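Local coordinates for hypothetical nigD-like protein (Bacteroides caccae, PDB 3QWN) that is of uncertain function but, as a NigD-like protein, probably serves as an immunity protein or antitoxin, at residues Ser57-Leu62 with Ala68-Tyr73; Val15-Lys18 with Ser24-Thr27; Val10-Val15 with Ile72-Ser77; Met114-Lys119 with His126-Val131. All coordinates share one frame; numbering follows the deposited sequence.

Overall arrangement
From the N terminus the chain first reaches Leu12 and then the strand 13-19, whose turn back into 25-30 is closed by contact 2. Contact 1 closes a second hairpin, strands 52-63 and 68-77, later in the chain. Contact 3 opens before contact 2 does and closes just after contact 1, so both hairpins are nested inside its long loop; it shares Val15 with contact 2, and Ile72 and Tyr73 with contact 1. These three lie within touching distance in the N-terminal OB-like part. Contact 4 follows in series within the C-terminal beta sandwich, about 18 Å centre to centre from contact 3, which it nonetheless touches where Phe14 packs on Met114 and Ile115.

Contact 1. Residues Ser57-Leu62 with Ala68-Tyr73; sequences SNYETL and ATAVIY
Tyr73 and Glu60 show how an antiparallel hairpin can carry a polar side-chain bond beside its backbone bonds. The Tyr73 hydroxyl donates to Glu60 OE2, with OH to OE2 at 3.0 Å, and meets the carboxylate from above its plane. The carboxylate and ring planes stand 68° apart, while Glu60 CG lies at the ring edge, 3.7 Å from Tyr73 CE2. With Glu60 CG set between its backbone N and carbonyl carbon (chi1 82°), the extended chain runs along that edge.

Backbone donors and acceptors are paired in turn. Glu60 and Val71 exchange two bonds, as do Leu62 and Thr69, the Leu62 N to Thr69 O bond measuring 2.9 Å. Asn58 O accepts from Tyr73 N at 2.7 Å. Beside Glu60, Leu62 CD1 touches Val71 CG2 at 3.4 Å.

Of the other polar ends, Asn58 ND2 bonds to Lys11 O, Tyr59 OH to Glu13 and Thr69 OG1 to Ser39; Ser57 OG bonds to Ser74 O, farther along the partner strand. The chemistry implies an OB-domain hairpin held mainly by main-chain bonds, while Tyr59 and Thr69 reach strands 13-19 and 36-41, Asn58 the lead-in to 13-19, and Ser57 stays within the hairpin.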
loop_
_atom_site.group_PDB
_atom_site.type_symbol
_atom_site.label_atom_id
_atom_site.label_comp_id
_atom_site.label_asym_id
_atom_site.label_seq_id
_atom_site.Cartn_x
_atom_site.Cartn_y
_atom_site.Cartn_z
ATOM N N SER A 57 -1.287 -5.561 10.268
ATOM C CA SER A 57 -1.226 -6.325 11.507
ATOM C C SER A 57 -1.817 -5.589 12.675
ATOM O O SER A 57 -1.645 -4.375 12.826
ATOM C CB SER A 57 0.232 -6.669 11.833
ATOM O OG SER A 57 0.403 -7.474 12.985
ATOM N N ASN A 58 -2.434 -6.368 13.555
ATOM C CA ASN A 58 -2.836 -5.969 14.883
ATOM C C ASN A 58 -1.800 -6.605 15.808
ATOM O O ASN A 58 -1.659 -7.833 15.860
ATOM C CB ASN A 58 -4.264 -6.366 15.252
ATOM C CG ASN A 58 -4.657 -5.879 16.628
ATOM O OD1 ASN A 58 -4.598 -6.606 17.592
ATOM N ND2 ASN A 58 -4.954 -4.616 16.772
ATOM N N TYR A 59 -1.038 -5.771 16.492
ATOM C CA TYR A 59 0.008 -6.246 17.379
ATOM C C TYR A 59 0.145 -5.274 18.523
ATOM O O TYR A 59 -0.252 -4.112 18.402
ATOM C CB TYR A 59 1.361 -6.368 16.594
ATOM C CG TYR A 59 2.026 -5.038 16.324
ATOM C CD1 TYR A 59 1.621 -4.233 15.258
ATOM C CD2 TYR A 59 3.025 -4.554 17.161
ATOM C CE1 TYR A 59 2.234 -3.002 15.001
ATOM C CE2 TYR A 59 3.628 -3.311 16.931
ATOM C CZ TYR A 59 3.235 -2.540 15.847
ATOM O OH TYR A 59 3.829 -1.315 15.612
ATOM N N GLU A 60 0.826 -5.703 19.584
ATOM C CA GLU A 60 1.138 -4.768 20.648
ATOM C C GLU A 60 2.603 -4.924 21.045
ATOM O O GLU A 60 3.196 -5.986 20.872
ATOM C CB GLU A 60 0.178 -4.887 21.843
ATOM C CG GLU A 60 0.441 -5.983 22.854
ATOM C CD GLU A 60 -0.460 -5.852 24.065
ATOM O OE1 GLU A 60 -0.897 -4.720 24.374
ATOM O OE2 GLU A 60 -0.706 -6.890 24.723
ATOM N N THR A 61 3.171 -3.845 21.549
ATOM C CA THR A 61 4.541 -3.757 22.037
ATOM C C THR A 61 4.524 -3.931 23.558
ATOM O O THR A 61 3.779 -3.202 24.235
ATOM C CB THR A 61 5.089 -2.400 21.587
ATOM O OG1 THR A 61 5.241 -2.468 20.168
ATOM C CG2 THR A 61 6.390 -2.019 22.263
ATOM N N LEU A 62 5.332 -4.875 24.110
ATOM C CA LEU A 62 5.428 -5.046 25.564
ATOM C C LEU A 62 6.835 -4.707 26.005
ATOM O O LEU A 62 7.796 -5.280 25.473
ATOM C CB LEU A 62 5.087 -6.477 26.035
ATOM C CG LEU A 62 3.949 -7.246 25.411
ATOM C CD1 LEU A 62 4.153 -8.682 25.666
ATOM C CD2 LEU A 62 2.637 -6.830 25.974
ATOM N N ALA A 68 11.773 -4.029 24.422
ATOM C CA ALA A 68 10.382 -4.358 24.128
ATOM C C ALA A 68 10.304 -5.502 23.113
ATOM O O ALA A 68 11.240 -5.722 22.347
ATOM C CB ALA A 68 9.657 -3.133 23.579
ATOM N N THR A 69 9.183 -6.216 23.084
ATOM C CA THR A 69 8.971 -7.284 22.101
ATOM C C THR A 69 7.607 -7.077 21.517
ATOM O O THR A 69 6.843 -6.309 22.062
ATOM C CB THR A 69 9.157 -8.699 22.694
ATOM O OG1 THR A 69 8.225 -8.910 23.741
ATOM C CG2 THR A 69 10.563 -8.953 23.203
ATOM N N ALA A 70 7.310 -7.714 20.409
ATOM C CA ALA A 70 6.009 -7.607 19.771
ATOM C C ALA A 70 5.231 -8.888 19.939
ATOM O O ALA A 70 5.799 -9.958 19.780
ATOM C CB ALA A 70 6.171 -7.298 18.278
ATOM N N VAL A 71 3.922 -8.766 20.233
ATOM C CA VAL A 71 2.922 -9.833 20.304
ATOM C C VAL A 71 1.944 -9.570 19.147
ATOM O O VAL A 71 1.356 -8.479 19.094
ATOM C CB VAL A 71 2.223 -9.932 21.673
ATOM C CG1 VAL A 71 1.153 -11.032 21.651
ATOM C CG2 VAL A 71 3.246 -10.232 22.748
ATOM N N ILE A 72 1.834 -10.524 18.199
ATOM C CA ILE A 72 0.975 -10.374 17.025
ATOM C C ILE A 72 -0.370 -11.007 17.301
ATOM O O ILE A 72 -0.447 -12.178 17.656
ATOM C CB ILE A 72 1.643 -10.952 15.730
ATOM C CG1 ILE A 72 2.969 -10.213 15.426
ATOM C CG2 ILE A 72 0.686 -10.923 14.514
ATOM C CD1 ILE A 72 3.873 -10.966 14.444
ATOM N N TYR A 73 -1.436 -10.244 17.080
ATOM C CA TYR A 73 -2.813 -10.716 17.289
ATOM C C TYR A 73 -3.485 -11.015 15.956
ATOM O O TYR A 73 -4.301 -11.921 15.893
ATOM C CB TYR A 73 -3.632 -9.696 18.114
ATOM C CG TYR A 73 -3.100 -9.599 19.532
ATOM C CD1 TYR A 73 -3.398 -10.579 20.481
ATOM C CD2 TYR A 73 -2.255 -8.562 19.911
ATOM C CE1 TYR A 73 -2.841 -10.539 21.762
ATOM C CE2 TYR A 73 -1.720 -8.498 21.188
ATOM C CZ TYR A 73 -2.006 -9.492 22.115
ATOM O OH TYR A 73 -1.477 -9.414 23.390
#

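Contact 2. Residues Val15-Lys18 with Ser24-Thr27; sequences VTVK and SIQT
Lys18 pairs with Thr27 as the two strands of this hairpin meet, but the local axes diverge strongly, at 116° between their directions. The pair is antiparallel and hydrogen-bonded: Lys18 N donates to Thr27 O at 2.9 Å. In return Lys18 O accepts from two consecutive amides, Gln26 N at 2.8 Å and Thr27 N at a longer 3.3 Å. Two residues facing one in this way make a classic beta bulge. The Gln26 donor lies in the carbonyl plane, whereas that of Thr27 is tilted 27° from it, so the one oxygen is gripped along two different directions.

The side chains separate into two groups. Lys18 and Thr27 lie alongside each other and point the same way, with Lys18 CB 3.9 Å from Thr27 CB; beyond CG the lysine chain is extended and leads away from its partner. Val17 and Ile25 make the apolar contact through both branches of the isoleucine. Ile25 CG2, anti to the backbone N, rests 3.7 Å from Val17 CB, while the CG1 branch brings Ile25 CD1 to Val17 CG2 at 3.8 Å.

Within the OB-like domain, Val17 and Ile25 both pack on Leu75 of strand 68-77, and Ile25 also touches Ile72. Strand 52-63 bonds to the backbone of Val15 and Val17, and strand 36-41 to that of Gln26.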
loop_
_atom_site.group_PDB
_atom_site.type_symbol
_atom_site.label_atom_id
_atom_site.label_comp_id
_atom_site.label_asym_id
_atom_site.label_seq_id
_atom_site.Cartn_x
_atom_site.Cartn_y
_atom_site.Cartn_z
ATOM N N VAL A 15 3.008 -2.711 8.478
ATOM C CA VAL A 15 4.280 -3.179 9.067
ATOM C C VAL A 15 4.978 -4.075 8.060
ATOM O O VAL A 15 4.413 -4.449 7.005
ATOM C CB VAL A 15 4.083 -3.938 10.441
ATOM C CG1 VAL A 15 3.448 -3.050 11.525
ATOM C CG2 VAL A 15 3.306 -5.254 10.277
ATOM N N THR A 16 6.212 -4.436 8.407
ATOM C CA THR A 16 7.010 -5.435 7.710
ATOM C C THR A 16 7.233 -6.591 8.703
ATOM O O THR A 16 7.472 -6.351 9.880
ATOM C CB THR A 16 8.305 -4.844 7.146
ATOM O OG1 THR A 16 7.975 -3.755 6.291
ATOM C CG2 THR A 16 9.104 -5.858 6.345
ATOM N N VAL A 17 7.062 -7.816 8.262
ATOM C CA VAL A 17 7.343 -8.981 9.111
ATOM C C VAL A 17 8.431 -9.804 8.437
ATOM O O VAL A 17 8.516 -9.809 7.212
ATOM C CB VAL A 17 6.112 -9.852 9.476
ATOM C CG1 VAL A 17 5.147 -9.100 10.364
ATOM C CG2 VAL A 17 5.409 -10.403 8.231
ATOM N N LYS A 18 9.272 -10.476 9.233
ATOM C CA LYS A 18 10.305 -11.393 8.764
ATOM C C LYS A 18 10.086 -12.725 9.430
ATOM O O LYS A 18 9.675 -12.790 10.604
ATOM C CB LYS A 18 11.742 -10.898 9.043
ATOM C CG LYS A 18 11.984 -9.428 8.720
ATOM C CD LYS A 18 13.459 -9.080 8.565
ATOM C CE LYS A 18 13.545 -7.661 8.019
ATOM N NZ LYS A 18 14.925 -7.100 7.984
ATOM N N SER A 24 7.937 -19.233 10.606
ATOM C CA SER A 24 7.264 -18.519 11.693
ATOM C C SER A 24 7.788 -17.092 11.757
ATOM O O SER A 24 8.933 -16.848 11.359
ATOM C CB SER A 24 7.487 -19.254 13.007
ATOM O OG SER A 24 8.865 -19.296 13.335
ATOM N N ILE A 25 6.940 -16.145 12.162
ATOM C CA ILE A 25 7.278 -14.720 12.215
ATOM C C ILE A 25 8.154 -14.451 13.433
ATOM O O ILE A 25 7.749 -14.713 14.557
ATOM C CB ILE A 25 6.016 -13.821 12.180
ATOM C CG1 ILE A 25 5.094 -14.187 10.993
ATOM C CG2 ILE A 25 6.419 -12.317 12.181
ATOM C CD1 ILE A 25 5.687 -13.908 9.557
ATOM N N GLN A 26 9.349 -13.914 13.197
ATOM C CA GLN A 26 10.331 -13.689 14.251
ATOM C C GLN A 26 10.544 -12.225 14.497
ATOM O O GLN A 26 11.005 -11.857 15.573
ATOM C CB GLN A 26 11.683 -14.345 13.888
ATOM C CG GLN A 26 11.621 -15.761 13.333
ATOM C CD GLN A 26 11.687 -16.870 14.363
ATOM O OE1 GLN A 26 12.494 -17.802 14.220
ATOM N NE2 GLN A 26 10.789 -16.859 15.366
ATOM N N THR A 27 10.241 -11.393 13.497
ATOM C CA THR A 27 10.454 -9.951 13.532
ATOM C C THR A 27 9.293 -9.186 12.937
ATOM O O THR A 27 8.737 -9.595 11.928
ATOM C CB THR A 27 11.726 -9.642 12.762
ATOM O OG1 THR A 27 12.769 -10.286 13.473
ATOM C CG2 THR A 27 12.018 -8.140 12.634
#

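Contact 3. Residues Val10-Val15 with Ile72-Ser77; sequences VKLEFV and IYSLQS
Leu12 places its two methyl groups on two polar side chains of strand 68-77: CD2 approaches Ser74 OG at 3.4 Å, and CD1 lies 3.6 Å from Gln76 OE1. The contact joins the lead-in to the first strand of the N-terminal OB-like domain with the strand 68-77. The backbones stay well apart, with the nearest pair of CA atoms, those of Leu12 and Ser74, at 8.2 Å, so side chains alone bridge the gap.

The two methyls fork toward alternate residues of the strand, Ser74 and Gln76. Leu12 and Gln76 cross at about a right angle, and the glutamine chain is extended beyond CG, which carries its amide out to the leucine. Its CG sits between the backbone N and the carbonyl carbon, at a chi1 of 74°. Ser74 OG, at a chi1 of 81°, takes the corresponding place on its own residue and faces the leucine.

Further out, strand 52-63 lies between the two segments in the sheet and is bonded to both. Glu13 bonds through its backbone to Ser57. Tyr73 and Ser74 both face Asn58, forming a classic beta bulge, and Ser74 OG also has a weak bond to Asn58 N. Met56 of that strand touches Leu12, while Tyr163 of strand 158-167 touches both Leu12 and Gln76. At the amide itself, Leu12 CD1 is also 3.8 Å from Gln76 CD.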
loop_
_atom_site.group_PDB
_atom_site.type_symbol
_atom_site.label_atom_id
_atom_site.label_comp_id
_atom_site.label_asym_id
_atom_site.label_seq_id
_atom_site.Cartn_x
_atom_site.Cartn_y
_atom_site.Cartn_z
ATOM N N VAL A 10 -11.038 -4.494 14.234
ATOM C CA VAL A 10 -9.648 -4.580 14.687
ATOM C C VAL A 10 -8.829 -3.460 14.035
ATOM O O VAL A 10 -8.917 -3.244 12.820
ATOM C CB VAL A 10 -9.034 -5.972 14.400
ATOM N N LYS A 11 -8.055 -2.736 14.858
ATOM C CA LYS A 11 -7.166 -1.663 14.424
ATOM C C LYS A 11 -5.920 -2.311 13.793
ATOM O O LYS A 11 -5.256 -3.130 14.429
ATOM C CB LYS A 11 -6.812 -0.743 15.614
ATOM C CG LYS A 11 -6.274 0.631 15.207
ATOM N N LEU A 12 -5.635 -1.982 12.527
ATOM C CA LEU A 12 -4.536 -2.551 11.751
ATOM C C LEU A 12 -3.503 -1.524 11.382
ATOM O O LEU A 12 -3.844 -0.406 11.031
ATOM C CB LEU A 12 -5.095 -3.182 10.472
ATOM C CG LEU A 12 -5.997 -4.416 10.622
ATOM C CD1 LEU A 12 -6.484 -4.863 9.265
ATOM C CD2 LEU A 12 -5.259 -5.579 11.296
ATOM N N GLU A 13 -2.248 -1.905 11.420
ATOM C CA GLU A 13 -1.117 -1.053 11.045
ATOM C C GLU A 13 -0.334 -1.647 9.866
ATOM O O GLU A 13 -0.280 -2.863 9.732
ATOM C CB GLU A 13 -0.147 -0.938 12.218
ATOM C CG GLU A 13 -0.441 0.134 13.249
ATOM C CD GLU A 13 0.623 0.216 14.334
ATOM O OE1 GLU A 13 1.833 0.383 14.012
ATOM O OE2 GLU A 13 0.236 0.039 15.514
ATOM N N PHE A 14 0.303 -0.793 9.058
ATOM C CA PHE A 14 1.221 -1.156 7.971
ATOM C C PHE A 14 2.531 -1.482 8.633
ATOM O O PHE A 14 3.093 -0.622 9.323
ATOM C CB PHE A 14 1.392 0.036 6.963
ATOM C CG PHE A 14 0.220 0.310 6.044
ATOM C CD1 PHE A 14 -0.950 0.890 6.530
ATOM C CD2 PHE A 14 0.280 -0.024 4.692
ATOM C CE1 PHE A 14 -2.052 1.092 5.686
ATOM C CE2 PHE A 14 -0.813 0.208 3.845
ATOM C CZ PHE A 14 -1.961 0.787 4.343
ATOM N N VAL A 15 3.008 -2.711 8.478
ATOM C CA VAL A 15 4.280 -3.179 9.067
ATOM C C VAL A 15 4.978 -4.075 8.060
ATOM O O VAL A 15 4.413 -4.449 7.005
ATOM C CB VAL A 15 4.083 -3.938 10.441
ATOM C CG1 VAL A 15 3.448 -3.050 11.525
ATOM C CG2 VAL A 15 3.306 -5.254 10.277
ATOM N N ILE A 72 1.834 -10.524 18.199
ATOM C CA ILE A 72 0.975 -10.374 17.025
ATOM C C ILE A 72 -0.370 -11.007 17.301
ATOM O O ILE A 72 -0.447 -12.178 17.656
ATOM C CB ILE A 72 1.643 -10.952 15.730
ATOM C CG1 ILE A 72 2.969 -10.213 15.426
ATOM C CG2 ILE A 72 0.686 -10.923 14.514
ATOM C CD1 ILE A 72 3.873 -10.966 14.444
ATOM N N TYR A 73 -1.436 -10.244 17.080
ATOM C CA TYR A 73 -2.813 -10.716 17.289
ATOM C C TYR A 73 -3.485 -11.015 15.956
ATOM O O TYR A 73 -4.301 -11.921 15.893
ATOM C CB TYR A 73 -3.632 -9.696 18.114
ATOM C CG TYR A 73 -3.100 -9.599 19.532
ATOM C CD1 TYR A 73 -3.398 -10.579 20.481
ATOM C CD2 TYR A 73 -2.255 -8.562 19.911
ATOM C CE1 TYR A 73 -2.841 -10.539 21.762
ATOM C CE2 TYR A 73 -1.720 -8.498 21.188
ATOM C CZ TYR A 73 -2.006 -9.492 22.115
ATOM O OH TYR A 73 -1.477 -9.414 23.390
ATOM N N SER A 74 -3.146 -10.276 14.889
ATOM C CA SER A 74 -3.689 -10.552 13.539
ATOM C C SER A 74 -2.711 -10.136 12.469
ATOM O O SER A 74 -1.901 -9.268 12.703
ATOM C CB SER A 74 -5.059 -9.919 13.311
ATOM O OG SER A 74 -4.947 -8.555 12.974
ATOM N N LEU A 75 -2.746 -10.822 11.343
ATOM C CA LEU A 75 -1.939 -10.573 10.154
ATOM C C LEU A 75 -2.761 -10.768 8.944
ATOM O O LEU A 75 -3.522 -11.732 8.875
ATOM C CB LEU A 75 -0.732 -11.511 10.034
ATOM C CG LEU A 75 0.490 -11.264 10.877
ATOM C CD1 LEU A 75 1.472 -12.429 10.709
ATOM C CD2 LEU A 75 1.179 -9.936 10.537
ATOM N N GLN A 76 -2.604 -9.879 7.972
ATOM C CA GLN A 76 -3.255 -10.047 6.683
ATOM C C GLN A 76 -2.424 -9.363 5.611
ATOM O O GLN A 76 -1.626 -8.476 5.896
ATOM C CB GLN A 76 -4.718 -9.590 6.678
ATOM C CG GLN A 76 -4.923 -8.104 6.685
ATOM C CD GLN A 76 -6.384 -7.796 6.803
ATOM O OE1 GLN A 76 -7.052 -8.121 7.803
ATOM N NE2 GLN A 76 -6.900 -7.126 5.802
ATOM N N SER A 77 -2.584 -9.814 4.398
ATOM C CA SER A 77 -1.860 -9.283 3.274
ATOM C C SER A 77 -2.367 -7.899 2.882
ATOM O O SER A 77 -3.468 -7.466 3.269
ATOM C CB SER A 77 -1.997 -10.238 2.097
ATOM O OG SER A 77 -3.333 -10.250 1.621
#

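Contact 4. Residues Met114-Lys119 with His126-Val131; sequences MILNLK and HVFGIV
Leu118 and Phe128 meet head-on across the gap between two strands, the leucine presenting CD2 to the edge of the phenyl ring. That methyl lies in the ring plane, 3.7 Å from Phe128 CZ, while Leu118 CD1 is 3.8 Å from the same atom, so both branches close on the far end of the ring. Leu116 also comes from the opposite direction, and its CD1 approaches Phe128 CE1 obliquely at 3.7 Å. The ring points at Leu118, with Leu116, two residues earlier on strand 111-120, lying to one side of it.

His126 adds a second ring to Leu118. The leucine CD2 reaches His126 ND1 at 3.7 Å, again obliquely, and so touches both aromatic residues at once. With Leu118 CG anti to its carbonyl carbon (chi1 -89°), the branched end projects toward the two rings.

The setting is the C-terminal beta sandwich: strand 111-120 belongs to a three-stranded antiparallel sheet, strand 127-133 to a different, mixed one, and these side chains fill the space between. The closest CA pair, that of Leu118 and His126, is 9.5 Å apart.

Strand 142-150 contributes further contacts from the mixed sheet. His149 stacks on Phe128, touches Leu118 and hydrogen-bonds through NE2 to His126 ND1, whereas His126 NE2 bonds to Asp154 OD2, so each imidazole nitrogen of this buried histidine has a partner.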
loop_
_atom_site.group_PDB
_atom_site.type_symbol
_atom_site.label_atom_id
_atom_site.label_comp_id
_atom_site.label_asym_id
_atom_site.label_seq_id
_atom_site.Cartn_x
_atom_site.Cartn_y
_atom_site.Cartn_z
HETATM N N MSE A 114 -1.780 3.698 1.439
HETATM C CA MSE A 114 -3.135 4.183 1.377
HETATM C C MSE A 114 -4.094 3.150 1.862
HETATM O O MSE A 114 -3.885 1.941 1.678
HETATM C CB MSE A 114 -3.556 4.693 -0.031
HETATM C CG MSE A 114 -3.759 3.620 -1.094
HETATM SE SE MSE A 114 -3.851 4.446 -2.902
HETATM C CE MSE A 114 -1.974 4.964 -3.051
ATOM N N ILE A 115 -5.158 3.672 2.495
ATOM C CA ILE A 115 -6.321 2.941 2.963
ATOM C C ILE A 115 -7.460 3.385 2.062
ATOM O O ILE A 115 -7.757 4.581 1.971
ATOM C CB ILE A 115 -6.619 3.179 4.452
ATOM C CG1 ILE A 115 -5.401 2.828 5.331
ATOM C CG2 ILE A 115 -7.864 2.404 4.852
ATOM C CD1 ILE A 115 -5.575 3.189 6.835
ATOM N N LEU A 116 -8.065 2.427 1.366
ATOM C CA LEU A 116 -9.187 2.708 0.484
ATOM C C LEU A 116 -10.470 2.183 1.067
ATOM O O LEU A 116 -10.456 1.228 1.838
ATOM C CB LEU A 116 -8.970 2.071 -0.908
ATOM C CG LEU A 116 -7.662 2.366 -1.650
ATOM C CD1 LEU A 116 -7.609 1.585 -2.950
ATOM C CD2 LEU A 116 -7.483 3.878 -1.915
ATOM N N ASN A 117 -11.586 2.801 0.699
ATOM C CA ASN A 117 -12.898 2.272 1.035
ATOM C C ASN A 117 -13.563 1.887 -0.269
ATOM O O ASN A 117 -13.609 2.675 -1.226
ATOM C CB ASN A 117 -13.791 3.198 1.878
ATOM C CG ASN A 117 -15.008 2.447 2.366
ATOM O OD1 ASN A 117 -14.921 1.558 3.237
ATOM N ND2 ASN A 117 -16.143 2.673 1.703
ATOM N N LEU A 118 -14.031 0.649 -0.301
ATOM C CA LEU A 118 -14.690 -0.021 -1.414
ATOM C C LEU A 118 -16.084 -0.427 -1.027
ATOM O O LEU A 118 -16.342 -0.705 0.145
ATOM C CB LEU A 118 -13.901 -1.327 -1.709
ATOM C CG LEU A 118 -12.757 -1.297 -2.674
ATOM C CD1 LEU A 118 -11.562 -0.557 -2.094
ATOM C CD2 LEU A 118 -12.336 -2.697 -2.965
ATOM N N LYS A 119 -16.942 -0.563 -2.012
ATOM C CA LYS A 119 -18.266 -1.129 -1.860
ATOM C C LYS A 119 -18.174 -2.435 -2.646
ATOM O O LYS A 119 -17.883 -2.429 -3.846
ATOM C CB LYS A 119 -19.395 -0.162 -2.304
ATOM C CG LYS A 119 -19.798 0.862 -1.229
ATOM C CD LYS A 119 -21.028 0.423 -0.416
ATOM C CE LYS A 119 -21.748 1.561 0.280
ATOM N NZ LYS A 119 -22.925 1.065 1.051
ATOM N N HIS A 126 -10.932 -8.210 -6.464
ATOM C CA HIS A 126 -10.711 -6.807 -6.715
ATOM C C HIS A 126 -9.227 -6.688 -7.018
ATOM O O HIS A 126 -8.386 -7.081 -6.207
ATOM C CB HIS A 126 -11.186 -5.942 -5.539
ATOM C CG HIS A 126 -12.680 -5.854 -5.434
ATOM N ND1 HIS A 126 -13.369 -4.726 -5.833
ATOM C CD2 HIS A 126 -13.575 -6.777 -5.015
ATOM C CE1 HIS A 126 -14.644 -4.984 -5.614
ATOM N NE2 HIS A 126 -14.816 -6.206 -5.125
ATOM N N VAL A 127 -8.915 -6.291 -8.248
ATOM C CA VAL A 127 -7.538 -6.199 -8.721
ATOM C C VAL A 127 -7.120 -4.728 -8.749
ATOM O O VAL A 127 -7.796 -3.894 -9.349
ATOM C CB VAL A 127 -7.327 -6.907 -10.100
ATOM C CG1 VAL A 127 -5.854 -6.885 -10.508
ATOM C CG2 VAL A 127 -7.850 -8.343 -10.072
ATOM N N PHE A 128 -6.020 -4.423 -8.038
ATOM C CA PHE A 128 -5.440 -3.099 -7.939
ATOM C C PHE A 128 -4.092 -3.041 -8.657
ATOM O O PHE A 128 -3.353 -4.030 -8.671
ATOM C CB PHE A 128 -5.270 -2.679 -6.481
ATOM C CG PHE A 128 -6.579 -2.515 -5.751
ATOM C CD1 PHE A 128 -7.345 -1.353 -5.903
ATOM C CD2 PHE A 128 -7.051 -3.518 -4.907
ATOM C CE1 PHE A 128 -8.568 -1.213 -5.252
ATOM C CE2 PHE A 128 -8.265 -3.366 -4.237
ATOM C CZ PHE A 128 -9.026 -2.224 -4.436
ATOM N N GLY A 129 -3.790 -1.860 -9.204
ATOM C CA GLY A 129 -2.533 -1.540 -9.847
ATOM C C GLY A 129 -2.313 -0.039 -9.857
ATOM O O GLY A 129 -3.184 0.731 -9.448
ATOM N N ILE A 130 -1.140 0.382 -10.322
ATOM C CA ILE A 130 -0.761 1.766 -10.489
ATOM C C ILE A 130 -0.325 1.955 -11.932
ATOM O O ILE A 130 0.608 1.287 -12.396
ATOM C CB ILE A 130 0.340 2.209 -9.480
ATOM C CG1 ILE A 130 -0.165 2.196 -8.001
ATOM C CG2 ILE A 130 0.951 3.580 -9.879
ATOM C CD1 ILE A 130 -1.279 3.295 -7.617
ATOM N N VAL A 131 -1.022 2.847 -12.645
ATOM C CA VAL A 131 -0.695 3.218 -14.019
ATOM C C VAL A 131 0.268 4.402 -13.917
ATOM O O VAL A 131 -0.090 5.452 -13.393
ATOM C CB VAL A 131 -1.937 3.511 -14.893
ATOM C CG1 VAL A 131 -1.537 3.704 -16.351
ATOM C CG2 VAL A 131 -2.976 2.396 -14.754
#